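Local coordinates for cobalamin biosynthesis protein CobN (Mycobacterium tuberculosis, PDB 7C6O) that probably serves as the catalytic subunit of a cobaltochelatase, inserting cobalt into the corrin precursor hydrogenobyrinic acid a,c-diamide at the expense of ATP during cobalamin biosynthesis, at residues A[127-131]-A[132-136]; A[476-480]-A[481-485]; A[655-658]-A[659-663]. One frame throughout, in Å; residues are numbered along the deposited sequence.

Contact 1 of 3, residues A[127-131]-A[132-136]. With NA (sodium ion), chain F.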
# COMPACT_ATOMS: atom_id res chain seq x y z
N SER A 127 -7.19 -50.56 26.18
CA SER A 127 -7.08 -49.92 27.49
C SER A 127 -7.10 -50.97 28.59
O SER A 127 -7.80 -51.98 28.50
CB SER A 127 -8.23 -48.93 27.69
OG SER A 127 -8.29 -47.98 26.65
N THR A 128 -6.32 -50.73 29.65
CA THR A 128 -6.28 -51.64 30.78
C THR A 128 -7.27 -51.25 31.88
O THR A 128 -7.13 -51.69 33.02
CB THR A 128 -4.86 -51.74 31.34
OG1 THR A 128 -4.34 -50.43 31.59
CG2 THR A 128 -3.95 -52.44 30.34
N VAL A 129 -8.26 -50.42 31.55
CA VAL A 129 -9.42 -50.18 32.40
C VAL A 129 -10.62 -50.83 31.73
O VAL A 129 -10.51 -51.38 30.63
CB VAL A 129 -9.65 -48.67 32.63
CG1 VAL A 129 -8.49 -48.06 33.38
CG2 VAL A 129 -9.86 -47.96 31.29
N ALA A 130 -11.79 -50.77 32.38
CA ALA A 130 -13.00 -51.26 31.74
C ALA A 130 -13.33 -50.43 30.50
O ALA A 130 -12.98 -49.25 30.41
CB ALA A 130 -14.18 -51.21 32.72
N ALA A 131 -14.00 -51.07 29.54
CA ALA A 131 -14.31 -50.38 28.29
C ALA A 131 -15.15 -49.13 28.54
O ALA A 131 -14.90 -48.08 27.93
CB ALA A 131 -15.04 -51.33 27.34
N GLY A 132 -16.12 -49.21 29.45
CA GLY A 132 -16.95 -48.05 29.74
C GLY A 132 -16.18 -46.90 30.34
O GLY A 132 -16.55 -45.73 30.16
N THR A 133 -15.09 -47.19 31.05
CA THR A 133 -14.24 -46.13 31.58
C THR A 133 -13.56 -45.37 30.44
O THR A 133 -13.54 -44.14 30.43
CB THR A 133 -13.20 -46.71 32.54
OG1 THR A 133 -13.87 -47.47 33.55
CG2 THR A 133 -12.39 -45.60 33.19
N ALA A 134 -13.00 -46.11 29.47
CA ALA A 134 -12.36 -45.47 28.33
C ALA A 134 -13.37 -44.70 27.48
O ALA A 134 -13.07 -43.60 27.00
CB ALA A 134 -11.65 -46.53 27.48
N LEU A 135 -14.57 -45.25 27.30
CA LEU A 135 -15.57 -44.59 26.48
C LEU A 135 -16.05 -43.29 27.11
O LEU A 135 -16.24 -42.29 26.42
CB LEU A 135 -16.75 -45.53 26.22
CG LEU A 135 -16.46 -46.74 25.34
CD1 LEU A 135 -17.52 -47.82 25.50
CD2 LEU A 135 -16.34 -46.33 23.87
N GLN A 136 -16.23 -43.27 28.44
CA GLN A 136 -16.63 -42.03 29.09
C GLN A 136 -15.50 -41.01 29.08
O GLN A 136 -15.74 -39.81 28.87
CB GLN A 136 -17.09 -42.31 30.53
CG GLN A 136 -17.76 -41.12 31.23
CD GLN A 136 -19.21 -40.91 30.81
OE1 GLN A 136 -19.61 -41.27 29.70
NE2 GLN A 136 -20.01 -40.34 31.70
NA NA F . -9.01 -53.85 27.86
O HOH W 1 -10.96 -52.21 27.84
O HOH W 2 -9.58 -54.07 30.23
O HOH W 3 -6.94 -55.19 27.89
O HOH W 4 -10.46 -55.77 27.39

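Contact 2 of 3, residues A[476-480]-A[481-485]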
# COMPACT_ATOMS: atom_id res chain seq x y z
N PRO A 476 15.13 19.59 24.60
CA PRO A 476 14.13 19.30 25.62
C PRO A 476 12.83 20.01 25.29
O PRO A 476 12.82 21.03 24.57
CB PRO A 476 14.76 19.84 26.91
CG PRO A 476 15.80 20.81 26.47
CD PRO A 476 16.30 20.31 25.15
N PRO A 477 11.70 19.49 25.77
CA PRO A 477 10.43 20.16 25.52
C PRO A 477 10.43 21.53 26.16
O PRO A 477 11.07 21.75 27.20
CB PRO A 477 9.40 19.23 26.17
CG PRO A 477 10.17 18.53 27.25
CD PRO A 477 11.55 18.34 26.67
N PRO A 478 9.72 22.51 25.56
CA PRO A 478 8.86 22.39 24.37
C PRO A 478 9.60 22.60 23.05
O PRO A 478 8.95 22.84 22.03
CB PRO A 478 7.84 23.50 24.59
CG PRO A 478 8.65 24.58 25.24
CD PRO A 478 9.65 23.86 26.13
N GLY A 479 10.92 22.53 23.06
CA GLY A 479 11.69 22.73 21.85
C GLY A 479 11.88 24.20 21.51
O GLY A 479 11.65 25.10 22.33
N GLU A 480 12.29 24.44 20.27
CA GLU A 480 12.53 25.78 19.76
C GLU A 480 11.73 26.11 18.51
O GLU A 480 11.92 27.18 17.93
CB GLU A 480 14.03 25.98 19.47
CG GLU A 480 14.93 25.86 20.69
CD GLU A 480 16.39 25.75 20.31
OE1 GLU A 480 16.70 25.12 19.27
OE2 GLU A 480 17.24 26.29 21.05
N LEU A 481 10.85 25.21 18.07
CA LEU A 481 10.05 25.42 16.87
C LEU A 481 8.70 26.02 17.27
O LEU A 481 7.92 25.37 17.96
CB LEU A 481 9.84 24.12 16.11
CG LEU A 481 10.84 23.76 15.01
CD1 LEU A 481 10.26 22.65 14.14
CD2 LEU A 481 11.16 24.99 14.17
N PHE A 482 8.44 27.24 16.81
CA PHE A 482 7.17 27.92 17.04
C PHE A 482 6.83 28.02 18.53
O PHE A 482 5.69 27.84 18.94
CB PHE A 482 6.03 27.24 16.27
CG PHE A 482 6.21 27.25 14.78
CD1 PHE A 482 6.15 28.43 14.07
CD2 PHE A 482 6.44 26.07 14.09
CE1 PHE A 482 6.32 28.45 12.70
CE2 PHE A 482 6.61 26.08 12.72
CZ PHE A 482 6.55 27.27 12.02
N VAL A 483 7.85 28.31 19.34
CA VAL A 483 7.67 28.49 20.77
C VAL A 483 7.72 29.98 21.07
O VAL A 483 8.70 30.66 20.75
CB VAL A 483 8.75 27.73 21.57
CG1 VAL A 483 8.71 28.14 23.04
CG2 VAL A 483 8.54 26.23 21.44
N ASP A 484 6.65 30.49 21.68
CA ASP A 484 6.57 31.89 22.05
C ASP A 484 6.82 32.03 23.55
O ASP A 484 6.22 31.31 24.35
CB ASP A 484 5.21 32.48 21.69
CG ASP A 484 5.13 33.98 21.94
OD1 ASP A 484 6.20 34.62 22.06
OD2 ASP A 484 4.01 34.52 22.02
N ARG A 485 7.70 32.97 23.91
CA ARG A 485 8.00 33.26 25.31
C ARG A 485 7.47 34.63 25.73
O ARG A 485 7.91 35.18 26.74
CB ARG A 485 9.50 33.17 25.56
CG ARG A 485 9.91 31.93 26.34
CD ARG A 485 10.60 30.90 25.46
NE ARG A 485 10.89 29.68 26.21
CZ ARG A 485 11.61 28.67 25.74
NH1 ARG A 485 12.12 28.73 24.52
NH2 ARG A 485 11.83 27.60 26.50
O HOH W 5 9.04 23.36 19.39
O HOH W 6 12.94 25.30 25.00
O HOH W 7 10.42 29.39 18.35

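Contact 3 of 3, residues A[655-658]-A[659-663]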
# COMPACT_ATOMS: atom_id res chain seq x y z
N TRP A 655 11.47 16.95 -43.03
CA TRP A 655 12.72 17.13 -42.29
C TRP A 655 12.85 18.55 -41.77
O TRP A 655 13.31 18.77 -40.64
CB TRP A 655 13.92 16.76 -43.15
CG TRP A 655 15.19 16.74 -42.37
CD1 TRP A 655 16.27 17.56 -42.53
CD2 TRP A 655 15.50 15.87 -41.28
NE1 TRP A 655 17.24 17.25 -41.61
CE2 TRP A 655 16.79 16.22 -40.83
CE3 TRP A 655 14.82 14.84 -40.64
CZ2 TRP A 655 17.41 15.56 -39.77
CZ3 TRP A 655 15.43 14.19 -39.58
CH2 TRP A 655 16.72 14.55 -39.16
N THR A 656 12.46 19.54 -42.58
CA THR A 656 12.45 20.92 -42.12
C THR A 656 11.57 21.09 -40.89
O THR A 656 11.97 21.72 -39.91
CB THR A 656 11.98 21.84 -43.25
OG1 THR A 656 13.00 21.91 -44.26
CG2 THR A 656 11.69 23.24 -42.73
N LEU A 657 10.37 20.50 -40.92
CA LEU A 657 9.48 20.60 -39.77
C LEU A 657 10.07 19.91 -38.55
O LEU A 657 10.06 20.46 -37.44
CB LEU A 657 8.11 20.01 -40.11
CG LEU A 657 7.10 19.94 -38.96
CD1 LEU A 657 6.91 21.31 -38.31
CD2 LEU A 657 5.78 19.39 -39.45
N ILE A 658 10.58 18.69 -38.73
CA ILE A 658 11.16 17.93 -37.62
C ILE A 658 12.30 18.72 -36.97
O ILE A 658 12.38 18.83 -35.74
CB ILE A 658 11.63 16.55 -38.10
CG1 ILE A 658 10.43 15.63 -38.35
CG2 ILE A 658 12.59 15.92 -37.10
CD1 ILE A 658 10.80 14.28 -38.95
N ARG A 659 13.18 19.29 -37.79
CA ARG A 659 14.30 20.06 -37.25
C ARG A 659 13.81 21.35 -36.59
O ARG A 659 14.27 21.70 -35.50
CB ARG A 659 15.31 20.38 -38.36
CG ARG A 659 16.11 19.17 -38.83
CD ARG A 659 17.24 18.86 -37.87
NE ARG A 659 18.34 19.81 -38.00
CZ ARG A 659 19.36 19.91 -37.14
NH1 ARG A 659 19.42 19.10 -36.09
NH2 ARG A 659 20.31 20.81 -37.34
N ALA A 660 12.89 22.06 -37.24
CA ALA A 660 12.43 23.34 -36.72
C ALA A 660 11.70 23.18 -35.39
O ALA A 660 11.82 24.04 -34.50
CB ALA A 660 11.53 24.04 -37.74
N ALA A 661 10.96 22.09 -35.22
CA ALA A 661 10.19 21.85 -34.00
C ALA A 661 10.98 21.07 -32.95
O ALA A 661 10.41 20.74 -31.90
CB ALA A 661 8.90 21.09 -34.34
N LYS A 662 12.25 20.77 -33.20
CA LYS A 662 13.12 20.02 -32.29
C LYS A 662 12.66 18.58 -32.09
O LYS A 662 13.01 17.95 -31.09
CB LYS A 662 13.26 20.72 -30.93
CG LYS A 662 13.61 22.19 -31.00
CD LYS A 662 14.89 22.42 -31.77
CE LYS A 662 16.09 21.88 -31.01
NZ LYS A 662 17.34 22.05 -31.80
N MET A 663 11.87 18.04 -33.03
CA MET A 663 11.42 16.66 -32.89
C MET A 663 12.53 15.66 -33.13
O MET A 663 12.36 14.48 -32.78
CB MET A 663 10.27 16.39 -33.85
CG MET A 663 9.02 17.18 -33.54
SD MET A 663 7.83 17.05 -34.88
CE MET A 663 6.52 18.10 -34.26

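Contact 1 of 3, residues A[127-131]-A[132-136]
Val129 meets Thr133 and Ala130 bonds to Thr133 and Ala134 where a short loop turns into helix 131-143. The polar contacts are all backbone. Ala130, at the N-cap position, offers a methyl group as its side chain, and the contact with the first turn is made through its carbonyl: Ala134 N donates to Ala130 O at 3.3 Å with an N-H...O angle of 161°, lying in the carbonyl plane, while Thr133 N makes a weak, strongly bent bond of 3.0 Å to Ala130 O (125°). One residue further, Leu135 N donates to Ala131 O at 2.9 Å.

The apolar contacts join the loop to the first turn of the helix. Val129 and Thr133 cross at about a right angle, with Val129 CG2 3.8 Å from Thr133 CB. The Thr133 methyl stands anti to its backbone N, which sets it beside the valine; Leu156 and Thr159 of helix 146-161 also touch Thr133. Ser127 OG lies 3.8 Å from the methyl CB of Ala134, but its polar partners are Leu123 O and Leu112 N.

Metal binding is the third kind. Ser127 O coordinates the sodium ion at 2.3 Å, and Asp125 O and four waters complete six ligands. Two of these waters, 1 and 2, each donate to Val129 O at 2.9 Å, a second-shell contact.

The ion thus sits where helix 121-126 ends, tied through its waters to the loop before helix 131-143, and neutral carbonyls and water give it an all-oxygen, uncharged shell, consistent with sodium and probably not a site for the cobalt substrate.

Contact 2 of 3, residues A[476-480]-A[481-485]
Val483 CG2 fits against two successive carbonyls of the preceding loop, 3.4 Å from Gly479 O and 3.5 Å from Pro478 O. Its CG1 branch, anti to the backbone N (chi1 169°), is directed toward the proline ring, which crosses the valine at about a right angle; Pro478 CG lies 4.1 Å from Val483 CG2. That same CG1 sits beneath one face of the Arg485 guanidinium, offset toward its rim.

Three waters join the polar atoms in the next layer. Water 5 donates to both Pro478 O and Leu481 O; water 7 links Glu480 O with Val483 N. Water 6 lies in the guanidinium plane, accepting from Arg485 NH2 at 3.0 Å and donating to Gly479 O, so arginine and glycine meet through solvent.

Further out, the backbone sets the curve. The peptide before Pro478 is cis, Gly479 N closes back onto Pro476 O at 2.9 Å, and Gly479 takes a positive phi of 80°. Beyond the loop, Asp484 forms a salt bridge with Arg449, and the backbones of Phe482 and Asp484 bond to Val494 and Glu492. Together these features describe a type VIa cis-proline turn, followed by a hydrated bend, delivering the chain to short strand 483-484, antiparallel to strand 492-500.

Contact 3 of 3, residues A[655-658]-A[659-663]
Trp655 presents one face of its indole to the aliphatic part of Arg659. Arg659 CG stands 3.8 Å from the centroid of the five-membered ring and 23° off its normal, a CH-pi contact displaced toward the rim; CD follows, with Arg659 CD 3.8 Å from Trp655 CZ2. The two side chains run alongside each other in the same direction, and the guanidinium plane is only 9° from that of the indole, yet methylene carbons do the touching. Bends at chi2 and chi3 carry the charged end onward to Asp664, with which NH1 forms a salt bridge. Arg672 adds a cation-pi interaction with the same indole, and Phe678 of helix 675-694 also touches it.

Beneath these side chains lie the bonds of the last helical turns: Arg659 N to Trp655 O at 2.9 Å, Ala660 N to Thr656 O at 2.8 Å, and Ala661 N to Leu657 O.

The pattern then changes. Lys662 has a positive phi, Met663 N reaches back to Ile658 O at 2.9 Å with a bent N-H...O angle of 134°, and Lys662 N bonds to Arg659 O at 3.2 Å. These two bonds define a Schellman motif. Its usual hydrophobic pairing is present too, Ile658 CG2 being 4.0 Å from Met663 CB. Leu629 of helix 624-642 touches both Met663 and Leu657.

Ile658 O and Arg659 O are thus satisfied by the turn itself, while Ala661 O accepts from Arg1120 NH2, whose positive charge would probably interact favourably with the helix dipole at this C-terminus. The charge of Arg659 would be largely balanced by Asp664, and the aromatic face probably helps hold the arginine chain toward that aspartate.

How the contacts relate
The three contacts are local and widely separated: contacts 1 and 3 lie on opposite sides of the chain's centre, their own centres about 98 Å apart, and contact 2 has no atom nearer than about 44 Å to either. Contacts 1 and 3 are both partly buried; contact 1 opens one helix and contact 3 closes another, the first using a bare backbone carbonyl at an N-cap, the last a Schellman closure with an apolar pair. Contact 2 is a surface loop entering a strand, and water does the bridging there that direct backbone bonds do in the other two. Ordered water recurs in contact 1, but around a sodium ion; contact 3 alone adds an aromatic face.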